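Long-range contacts in acid phosphatase (Bacillus anthracis, PDB 2I33), which probably hydrolyses phosphate monoesters as a magnesium-dependent class C acid phosphatase of the HAD superfamily: residues 23-27 against 215-219; 58-64 against 172-178; 72-76 against 89-94. One frame throughout, in Å; residues are numbered along the deposited sequence.

Interaction 1: residues 23-27 against 215-219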
loop_
_atom_site.group_PDB
_atom_site.type_symbol
_atom_site.label_atom_id
_atom_site.label_comp_id
_atom_site.label_asym_id
_atom_site.label_seq_id
_atom_site.Cartn_x
_atom_site.Cartn_y
_atom_site.Cartn_z
ATOM N N ALA A 23 5.640 9.356 5.134
ATOM C CA ALA A 23 5.106 8.754 3.909
ATOM C C ALA A 23 6.217 8.555 2.870
ATOM O O ALA A 23 6.316 7.491 2.239
ATOM C CB ALA A 23 4.035 9.602 3.347
ATOM N N ASP A 24 7.044 9.582 2.705
ATOM C CA ASP A 24 8.128 9.549 1.714
ATOM C C ASP A 24 9.172 8.534 2.101
ATOM O O ASP A 24 9.666 7.774 1.261
ATOM C CB ASP A 24 8.819 10.909 1.629
ATOM C CG ASP A 24 7.973 11.970 0.988
ATOM O OD1 ASP A 24 6.871 11.671 0.480
ATOM O OD2 ASP A 24 8.425 13.138 0.997
ATOM N N LEU A 25 9.481 8.507 3.380
ATOM C CA LEU A 25 10.503 7.620 3.902
ATOM C C LEU A 25 10.064 6.158 3.736
ATOM O O LEU A 25 10.835 5.310 3.327
ATOM C CB LEU A 25 10.730 7.954 5.362
ATOM C CG LEU A 25 11.878 7.233 6.035
ATOM C CD1 LEU A 25 13.212 7.525 5.376
ATOM C CD2 LEU A 25 11.880 7.685 7.441
ATOM N N TRP A 26 8.799 5.883 4.033
ATOM C CA TRP A 26 8.237 4.551 3.803
ATOM C C TRP A 26 8.368 4.179 2.324
ATOM O O TRP A 26 8.791 3.091 1.939
ATOM C CB TRP A 26 6.742 4.518 4.171
ATOM C CG TRP A 26 6.112 3.186 3.998
ATOM C CD1 TRP A 26 6.178 2.114 4.850
ATOM C CD2 TRP A 26 5.305 2.766 2.900
ATOM N NE1 TRP A 26 5.460 1.058 4.339
ATOM C CE2 TRP A 26 4.901 1.445 3.152
ATOM C CE3 TRP A 26 4.885 3.384 1.729
ATOM C CZ2 TRP A 26 4.103 0.734 2.295
ATOM C CZ3 TRP A 26 4.072 2.680 0.874
ATOM C CH2 TRP A 26 3.713 1.347 1.144
ATOM N N TYR A 27 7.940 5.089 1.484
ATOM C CA TYR A 27 7.900 4.777 0.063
ATOM C C TYR A 27 9.313 4.504 -0.466
ATOM O O TYR A 27 9.529 3.593 -1.289
ATOM C CB TYR A 27 7.297 5.945 -0.680
ATOM C CG TYR A 27 6.970 5.563 -2.095
ATOM C CD1 TYR A 27 5.767 4.963 -2.403
ATOM C CD2 TYR A 27 7.865 5.788 -3.121
ATOM C CE1 TYR A 27 5.449 4.580 -3.726
ATOM C CE2 TYR A 27 7.558 5.393 -4.435
ATOM C CZ TYR A 27 6.370 4.781 -4.728
ATOM O OH TYR A 27 6.058 4.417 -6.020
ATOM N N PRO A 215 0.548 1.257 -3.629
ATOM C CA PRO A 215 0.481 2.229 -2.511
ATOM C C PRO A 215 1.274 3.498 -2.716
ATOM O O PRO A 215 2.486 3.468 -2.900
ATOM C CB PRO A 215 1.084 1.426 -1.359
ATOM C CG PRO A 215 2.148 0.587 -2.071
ATOM C CD PRO A 215 1.448 0.126 -3.326
ATOM N N ASN A 216 0.606 4.633 -2.596
ATOM C CA ASN A 216 1.253 5.933 -2.683
ATOM C C ASN A 216 0.687 6.892 -1.636
ATOM O O ASN A 216 -0.247 7.654 -1.882
ATOM C CB ASN A 216 1.077 6.536 -4.070
ATOM C CG ASN A 216 1.725 7.901 -4.175
ATOM O OD1 ASN A 216 2.359 8.357 -3.187
ATOM N ND2 ASN A 216 1.588 8.546 -5.326
ATOM N N PRO A 217 1.275 6.855 -0.448
ATOM C CA PRO A 217 0.867 7.774 0.612
ATOM C C PRO A 217 1.511 9.140 0.536
ATOM O O PRO A 217 1.339 9.926 1.475
ATOM C CB PRO A 217 1.349 7.058 1.877
ATOM C CG PRO A 217 2.564 6.374 1.410
ATOM C CD PRO A 217 2.320 5.919 0.014
ATOM N N MET A 218 2.291 9.397 -0.514
ATOM C CA MET A 218 3.038 10.651 -0.610
ATOM C C MET A 218 2.180 11.793 -1.135
ATOM O O MET A 218 2.337 12.958 -0.747
ATOM C CB MET A 218 4.226 10.480 -1.548
ATOM C CG MET A 218 5.252 9.423 -1.081
ATOM S SD MET A 218 6.635 9.378 -2.189
ATOM C CE MET A 218 5.861 8.556 -3.602
ATOM N N TYR A 219 1.319 11.445 -2.067
ATOM C CA TYR A 219 0.559 12.420 -2.815
ATOM C C TYR A 219 -0.504 11.709 -3.654
ATOM O O TYR A 219 -0.487 10.487 -3.811
ATOM C CB TYR A 219 1.481 13.244 -3.715
ATOM C CG TYR A 219 1.939 12.466 -4.916
ATOM C CD1 TYR A 219 3.157 11.842 -4.950
ATOM C CD2 TYR A 219 1.115 12.330 -6.028
ATOM C CE1 TYR A 219 3.581 11.146 -6.046
ATOM C CE2 TYR A 219 1.516 11.582 -7.133
ATOM C CZ TYR A 219 2.744 10.981 -7.140
ATOM O OH TYR A 219 3.113 10.257 -8.249
#

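Interaction 2: residues 58-64 against 172-178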
loop_
_atom_site.group_PDB
_atom_site.type_symbol
_atom_site.label_atom_id
_atom_site.label_comp_id
_atom_site.label_asym_id
_atom_site.label_seq_id
_atom_site.Cartn_x
_atom_site.Cartn_y
_atom_site.Cartn_z
ATOM N N LYS A 58 -11.629 -8.134 -28.716
ATOM C CA LYS A 58 -10.601 -7.338 -29.380
ATOM C C LYS A 58 -9.210 -7.706 -28.867
ATOM O O LYS A 58 -9.058 -8.406 -27.868
ATOM C CB LYS A 58 -10.832 -5.842 -29.140
ATOM C CG LYS A 58 -12.201 -5.299 -29.520
ATOM C CD LYS A 58 -12.265 -3.792 -29.169
ATOM C CE LYS A 58 -13.597 -3.193 -29.591
ATOM N NZ LYS A 58 -13.845 -1.825 -29.042
ATOM N N LYS A 59 -8.208 -7.189 -29.564
ATOM C CA LYS A 59 -6.814 -7.359 -29.214
ATOM C C LYS A 59 -6.646 -6.978 -27.739
ATOM O O LYS A 59 -7.116 -5.937 -27.321
ATOM C CB LYS A 59 -6.000 -6.453 -30.120
ATOM C CG LYS A 59 -4.552 -6.232 -29.800
ATOM C CD LYS A 59 -3.677 -7.427 -30.056
ATOM C CE LYS A 59 -2.216 -7.012 -30.041
ATOM N NZ LYS A 59 -1.991 -5.912 -31.006
ATOM N N PRO A 60 -6.028 -7.850 -26.933
ATOM C CA PRO A 60 -5.897 -7.456 -25.538
ATOM C C PRO A 60 -4.923 -6.298 -25.315
ATOM O O PRO A 60 -3.902 -6.176 -25.999
ATOM C CB PRO A 60 -5.381 -8.731 -24.851
ATOM C CG PRO A 60 -4.832 -9.565 -25.944
ATOM C CD PRO A 60 -5.502 -9.199 -27.200
ATOM N N ALA A 61 -5.232 -5.473 -24.325
ATOM C CA ALA A 61 -4.294 -4.465 -23.844
ATOM C C ALA A 61 -4.310 -4.390 -22.329
ATOM O O ALA A 61 -5.239 -4.857 -21.677
ATOM C CB ALA A 61 -4.611 -3.109 -24.392
ATOM N N ILE A 62 -3.253 -3.820 -21.800
ATOM C CA ILE A 62 -3.255 -3.359 -20.423
ATOM C C ILE A 62 -2.881 -1.893 -20.409
ATOM O O ILE A 62 -2.276 -1.375 -21.359
ATOM C CB ILE A 62 -2.288 -4.149 -19.523
ATOM C CG1 ILE A 62 -0.838 -3.905 -19.941
ATOM C CG2 ILE A 62 -2.685 -5.637 -19.531
ATOM C CD1 ILE A 62 0.141 -4.515 -18.980
ATOM N N VAL A 63 -3.313 -1.232 -19.348
ATOM C CA VAL A 63 -3.089 0.172 -19.142
ATOM C C VAL A 63 -2.398 0.349 -17.813
ATOM O O VAL A 63 -2.809 -0.254 -16.845
ATOM C CB VAL A 63 -4.421 0.911 -19.102
ATOM C CG1 VAL A 63 -4.257 2.300 -18.476
ATOM C CG2 VAL A 63 -5.005 0.970 -20.498
ATOM N N LEU A 64 -1.363 1.163 -17.807
ATOM C CA LEU A 64 -0.683 1.529 -16.591
ATOM C C LEU A 64 -0.477 3.013 -16.487
ATOM O O LEU A 64 -0.145 3.695 -17.451
ATOM C CB LEU A 64 0.689 0.887 -16.510
ATOM C CG LEU A 64 0.752 -0.610 -16.782
ATOM C CD1 LEU A 64 1.119 -0.896 -18.238
ATOM C CD2 LEU A 64 1.744 -1.250 -15.854
ATOM N N HIS A 172 -8.786 -2.042 -28.308
ATOM C CA HIS A 172 -8.314 -3.097 -27.454
ATOM C C HIS A 172 -9.345 -3.401 -26.408
ATOM O O HIS A 172 -10.154 -2.555 -26.039
ATOM C CB HIS A 172 -7.009 -2.670 -26.793
ATOM C CG HIS A 172 -5.890 -2.478 -27.761
ATOM N ND1 HIS A 172 -5.814 -1.390 -28.614
ATOM C CD2 HIS A 172 -4.815 -3.250 -28.040
ATOM C CE1 HIS A 172 -4.745 -1.511 -29.385
ATOM N NE2 HIS A 172 -4.114 -2.624 -29.043
ATOM N N ASP A 173 -9.321 -4.630 -25.917
ATOM C CA ASP A 173 -10.066 -4.952 -24.725
ATOM C C ASP A 173 -9.085 -4.830 -23.602
ATOM O O ASP A 173 -8.152 -5.605 -23.500
ATOM C CB ASP A 173 -10.629 -6.354 -24.775
ATOM C CG ASP A 173 -11.846 -6.455 -25.654
ATOM O OD1 ASP A 173 -12.549 -5.436 -25.876
ATOM O OD2 ASP A 173 -12.094 -7.565 -26.158
ATOM N N ILE A 174 -9.261 -3.810 -22.778
ATOM C CA ILE A 174 -8.303 -3.557 -21.731
ATOM C C ILE A 174 -8.614 -4.542 -20.653
ATOM O O ILE A 174 -9.681 -4.489 -20.062
ATOM C CB ILE A 174 -8.385 -2.141 -21.175
ATOM C CG1 ILE A 174 -8.211 -1.128 -22.324
ATOM C CG2 ILE A 174 -7.326 -1.964 -20.087
ATOM C CD1 ILE A 174 -8.552 0.317 -21.919
ATOM N N VAL A 175 -7.702 -5.461 -20.398
ATOM C CA VAL A 175 -8.031 -6.500 -19.449
ATOM C C VAL A 175 -7.604 -6.177 -18.024
ATOM O O VAL A 175 -8.071 -6.830 -17.079
ATOM C CB VAL A 175 -7.464 -7.859 -19.879
ATOM C CG1 VAL A 175 -8.074 -8.303 -21.199
ATOM C CG2 VAL A 175 -5.952 -7.811 -19.978
ATOM N N LEU A 176 -6.709 -5.190 -17.881
ATOM C CA LEU A 176 -6.197 -4.771 -16.587
ATOM C C LEU A 176 -5.788 -3.328 -16.629
ATOM O O LEU A 176 -5.303 -2.838 -17.649
ATOM C CB LEU A 176 -4.965 -5.584 -16.237
ATOM C CG LEU A 176 -5.148 -7.063 -15.899
ATOM C CD1 LEU A 176 -3.777 -7.714 -15.906
ATOM C CD2 LEU A 176 -5.828 -7.180 -14.552
ATOM N N PHE A 177 -5.988 -2.662 -15.487
ATOM C CA PHE A 177 -5.473 -1.334 -15.223
ATOM C C PHE A 177 -4.594 -1.386 -14.007
ATOM O O PHE A 177 -4.942 -2.037 -13.036
ATOM C CB PHE A 177 -6.617 -0.399 -14.875
ATOM C CG PHE A 177 -7.582 -0.230 -15.970
ATOM C CD1 PHE A 177 -7.460 0.822 -16.862
ATOM C CD2 PHE A 177 -8.604 -1.141 -16.148
ATOM C CE1 PHE A 177 -8.341 0.967 -17.887
ATOM C CE2 PHE A 177 -9.501 -0.995 -17.193
ATOM C CZ PHE A 177 -9.363 0.081 -18.053
ATOM N N PHE A 178 -3.485 -0.671 -14.075
ATOM C CA PHE A 178 -2.515 -0.587 -12.979
ATOM C C PHE A 178 -2.372 0.859 -12.550
ATOM O O PHE A 178 -2.154 1.729 -13.392
ATOM C CB PHE A 178 -1.129 -1.107 -13.412
ATOM C CG PHE A 178 -1.125 -2.587 -13.729
ATOM C CD1 PHE A 178 -0.639 -3.487 -12.820
ATOM C CD2 PHE A 178 -1.649 -3.049 -14.917
ATOM C CE1 PHE A 178 -0.650 -4.828 -13.103
ATOM C CE2 PHE A 178 -1.672 -4.387 -15.212
ATOM C CZ PHE A 178 -1.170 -5.279 -14.295
#

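Interaction 3: residues 72-76 against 89-94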
loop_
_atom_site.group_PDB
_atom_site.type_symbol
_atom_site.label_atom_id
_atom_site.label_comp_id
_atom_site.label_asym_id
_atom_site.label_seq_id
_atom_site.Cartn_x
_atom_site.Cartn_y
_atom_site.Cartn_z
ATOM N N ASP A 72 9.500 5.567 -10.338
ATOM C CA ASP A 72 9.644 6.016 -8.971
ATOM C C ASP A 72 10.130 7.469 -8.923
ATOM O O ASP A 72 11.278 7.757 -9.235
ATOM C CB ASP A 72 10.636 5.111 -8.274
ATOM C CG ASP A 72 10.791 5.416 -6.814
ATOM O OD1 ASP A 72 10.314 6.474 -6.341
ATOM O OD2 ASP A 72 11.411 4.566 -6.142
ATOM N N ASN A 73 9.243 8.374 -8.514
ATOM C CA ASN A 73 9.600 9.798 -8.408
ATOM C C ASN A 73 9.865 10.225 -7.004
ATOM O O ASN A 73 9.947 11.438 -6.697
ATOM C CB ASN A 73 8.488 10.639 -8.991
ATOM C CG ASN A 73 8.214 10.263 -10.370
ATOM O OD1 ASN A 73 9.004 10.543 -11.274
ATOM N ND2 ASN A 73 7.110 9.589 -10.562
ATOM N N SER A 74 10.045 9.271 -6.109
ATOM C CA SER A 74 10.227 9.660 -4.737
ATOM C C SER A 74 11.461 10.568 -4.524
ATOM O O SER A 74 11.418 11.386 -3.603
ATOM C CB SER A 74 10.201 8.449 -3.805
ATOM O OG SER A 74 11.281 7.621 -4.080
ATOM N N PRO A 75 12.546 10.470 -5.347
ATOM C CA PRO A 75 13.637 11.453 -5.127
ATOM C C PRO A 75 13.186 12.902 -5.240
ATOM O O PRO A 75 13.769 13.784 -4.611
ATOM C CB PRO A 75 14.634 11.138 -6.227
ATOM C CG PRO A 75 14.383 9.649 -6.510
ATOM C CD PRO A 75 12.918 9.490 -6.395
ATOM N N HIS A 76 12.158 13.140 -6.038
ATOM C CA HIS A 76 11.628 14.491 -6.104
ATOM C C HIS A 76 10.912 14.882 -4.807
ATOM O O HIS A 76 11.058 16.002 -4.288
ATOM C CB HIS A 76 10.713 14.678 -7.286
ATOM C CG HIS A 76 10.169 16.053 -7.363
ATOM N ND1 HIS A 76 9.020 16.422 -6.711
ATOM C CD2 HIS A 76 10.668 17.178 -7.933
ATOM C CE1 HIS A 76 8.813 17.714 -6.904
ATOM N NE2 HIS A 76 9.795 18.192 -7.644
ATOM N N TYR A 89 7.466 22.373 -7.435
ATOM C CA TYR A 89 8.787 23.004 -7.480
ATOM C C TYR A 89 9.800 22.013 -8.021
ATOM O O TYR A 89 9.916 20.922 -7.475
ATOM C CB TYR A 89 9.194 23.392 -6.085
ATOM C CG TYR A 89 10.550 24.034 -6.006
ATOM C CD1 TYR A 89 10.776 25.273 -6.574
ATOM C CD2 TYR A 89 11.602 23.405 -5.356
ATOM C CE1 TYR A 89 12.001 25.903 -6.479
ATOM C CE2 TYR A 89 12.841 24.043 -5.256
ATOM C CZ TYR A 89 13.034 25.260 -5.829
ATOM O OH TYR A 89 14.254 25.922 -5.745
ATOM N N LYS A 90 10.471 22.411 -9.103
ATOM C CA LYS A 90 11.500 21.596 -9.774
ATOM C C LYS A 90 11.000 20.221 -10.250
ATOM O O LYS A 90 11.777 19.315 -10.535
ATOM C CB LYS A 90 12.767 21.546 -8.900
ATOM C CG LYS A 90 13.426 22.900 -8.815
ATOM C CD LYS A 90 14.784 22.886 -8.156
ATOM C CE LYS A 90 15.461 24.241 -8.342
ATOM N NZ LYS A 90 16.807 24.404 -7.698
ATOM N N TRP A 91 9.682 20.063 -10.410
ATOM C CA TRP A 91 9.160 18.827 -10.954
ATOM C C TRP A 91 9.590 18.660 -12.409
ATOM O O TRP A 91 10.052 17.588 -12.817
ATOM C CB TRP A 91 7.644 18.795 -10.833
ATOM C CG TRP A 91 7.038 17.610 -11.458
ATOM C CD1 TRP A 91 6.306 17.576 -12.595
ATOM C CD2 TRP A 91 7.088 16.277 -10.963
ATOM N NE1 TRP A 91 5.912 16.274 -12.862
ATOM C CE2 TRP A 91 6.381 15.459 -11.873
ATOM C CE3 TRP A 91 7.676 15.683 -9.853
ATOM C CZ2 TRP A 91 6.245 14.076 -11.686
ATOM C CZ3 TRP A 91 7.531 14.341 -9.667
ATOM C CH2 TRP A 91 6.827 13.541 -10.578
ATOM N N ASP A 92 9.458 19.708 -13.206
ATOM C CA ASP A 92 9.876 19.612 -14.606
ATOM C C ASP A 92 11.366 19.335 -14.721
ATOM O O ASP A 92 11.787 18.565 -15.608
ATOM C CB ASP A 92 9.521 20.876 -15.362
ATOM C CG ASP A 92 8.020 20.996 -15.598
ATOM O OD1 ASP A 92 7.299 20.033 -15.222
ATOM O OD2 ASP A 92 7.615 22.051 -16.164
ATOM N N ASP A 93 12.156 19.952 -13.845
ATOM C CA ASP A 93 13.602 19.681 -13.795
ATOM C C ASP A 93 13.841 18.180 -13.577
ATOM O O ASP A 93 14.635 17.547 -14.276
ATOM C CB ASP A 93 14.287 20.483 -12.682
ATOM C CG ASP A 93 14.442 21.974 -13.003
ATOM O OD1 ASP A 93 14.100 22.433 -14.119
ATOM O OD2 ASP A 93 14.989 22.684 -12.129
ATOM N N TRP A 94 13.130 17.632 -12.609
ATOM C CA TRP A 94 13.186 16.203 -12.319
ATOM C C TRP A 94 12.788 15.359 -13.534
ATOM O O TRP A 94 13.509 14.427 -13.935
ATOM C CB TRP A 94 12.262 15.908 -11.149
ATOM C CG TRP A 94 12.001 14.462 -10.950
ATOM C CD1 TRP A 94 10.828 13.818 -11.133
ATOM C CD2 TRP A 94 12.957 13.457 -10.599
ATOM N NE1 TRP A 94 10.966 12.465 -10.882
ATOM C CE2 TRP A 94 12.275 12.211 -10.589
ATOM C CE3 TRP A 94 14.317 13.468 -10.328
ATOM C CZ2 TRP A 94 12.915 11.013 -10.252
ATOM C CZ3 TRP A 94 14.940 12.277 -10.017
ATOM C CH2 TRP A 94 14.248 11.074 -9.992
#

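Interaction 1: residues 23-27 against 215-219
M218 lays its terminal methyl over one face of the Y27 ring: CE stands 3.5 Å from the ring centroid, 13° off the normal, a CH-pi contact over the middle of the ring. The sulfur follows obliquely, SD 4.4 Å from the same centroid, which makes this a Met-aromatic contact as well. M218 reaches the ring because its chain, extended through chi2, bends at chi3 (-73°) and turns CE onto the face. Farther back along the side chain, OD1 of D24 presses against the methylene, 3.2 Å from M218 CG. At the edge of the Y27 ring, close to its plane, lies the carbonyl of P215, with O 3.3 Å from Y27 CE1. P217 packs against two helix side chains: its CB meets A23 CB, and its CD lies oblique to the W26 ring, near CZ3. The far end of the indole rests on the other proline, W26 CH2 lying 3.6 Å from P215 CB at the ring edge. No hydrogen bond crosses between 23-27 and 215-219, and the buried carbonyl O of P217, 3.3 Å from A23 CB, has no polar partner. Within the loop an Asx turn forms, M218 N donating to N216 OD1 at 2.9 Å; the side-chain ND2 of N216 is hydrogen-bonded to OD2 of D180, a magnesium ligand. Y27 OH is hydrogen-bonded to Y37 of helix 31-54, and W26 meets W222 of the second subunit edge-to-face. Helix 21-29 thus packs on the loop between strand 211-213 and helix 221-226, with helix 74-83 touching D24 and M218 and helix 31-54 touching W26 and Y27.

Interaction 2: residues 58-64 against 172-178
A61 pairs with I174 in parallel register, and its backbone is bonded to the residues before and after that partner: A61 N donates to D173 O at 3.0 Å, and V175 N gives a 2.8 Å bond to A61 O. Farther on, V63 makes the next two bonds, N donating to L176 O and O accepting from F178 N. V175, with psi near -17°, interrupts the extended chain, and the pairing moves on from A61-I174 to V63-F177 with one more residue on the 172-178 side. At the N-terminal end of the pair K58 N points almost straight (175°) at D173 OD2, 2.7 Å away and met from above the carboxylate plane; D173 CG, anti to its own carbonyl carbon (chi1 -77°), brings the carboxylate there.

On one face of the sheet H172 lies alongside K59 and A61, its CB 3.4 Å from A61 CB and its CD2 3.5 Å from K59 CG; V63 continues the row, its CB 3.8 Å from F177 CD1 and its CG2 against I174. The other face carries I62, L64, L176 and F178, where L64 CD2 packs 3.8 Å from F178 CB.

A second shell holds the polar ends of H172 and K59: D119 takes both H172 NE2 and, in a salt bridge, K59 NZ. F109 of helix 106-115 and Y41 of helix 31-54 pack on F178. Strand 59-64 is central in a parallel sheet, between 119-125 and 172-179, the Rossmann-like core of HAD phosphatases; strand 59-64 leads to D65 and D67, and strand 172-179 to D180, the aspartates that hold the magnesium ion.

Interaction 3: residues 72-76 against 89-94
W91 turns the edge of its six-membered ring onto one face of the H76 imidazole, with CE3 over the middle of it and 3.5 Å from ND1; the planes stand at 89° and the centroids lie 4.9 Å apart, an edge-to-face pair. At the edge of the same imidazole sits the backbone of Y89, whose O accepts from H76 NE2 at 2.7 Å, the oxygen tilted slightly from the ring plane. This bond fixes the rotation of the imidazole and places its N-H on the turn that precedes helix 91-97. The W94 indole is covered on one face by H76 CB, 4.0 Å from the centroid of the five-membered ring and nearly above it (CH-pi). At its edge, N73 OD1 takes the indole N-H on a lone pair in the carbonyl plane: W94 NE1 to N73 OD1 is 2.8 Å and close to straight, although amide and ring planes are 85° apart. P75 packs obliquely at the other end of the indole, CG 3.8 Å from W94 CH2. With CG anti to the backbone N (chi1 -180°) the H76 imidazole swings toward W91, while CB, placed by the helix, lies over W94.

N73 thus holds W94 through its oxygen while its ND2 is hydrogen-bonded to D67, a magnesium ligand. One residue earlier, D72 OD1 accepts from S74 N, closing an Asx turn at the start of helix 74-83, and also from S74 OG. F249 of the second subunit touches P75, H76 and W94. The aromatic cluster of H76, W91 and W94 joins helices 74-83 and 91-97 just beyond the HAD-type DxDx(T/V) motif and its magnesium site.

Overall arrangement
Interaction 2 lies in the parallel core sheet and is held mainly by backbone hydrogen bonds, its N-terminal end partly exposed. Interactions 1 and 3 lie across the chain's centre from it and rely on side chains: interaction 1 is buried and mostly apolar, without a hydrogen bond between its segments, whereas interaction 3 is partly buried and combines aromatic packing with two side-chain hydrogen bonds. These two touch directly, Y27 packing on D72 and S74, and both meet the second subunit; interaction 2 meets no other chain. All three come near the magnesium site at one end or edge: interactions 1 and 3 each supply an asparagine hydrogen-bonded to a metal-binding aspartate, whereas interaction 2 brings the strands that lead to those aspartates.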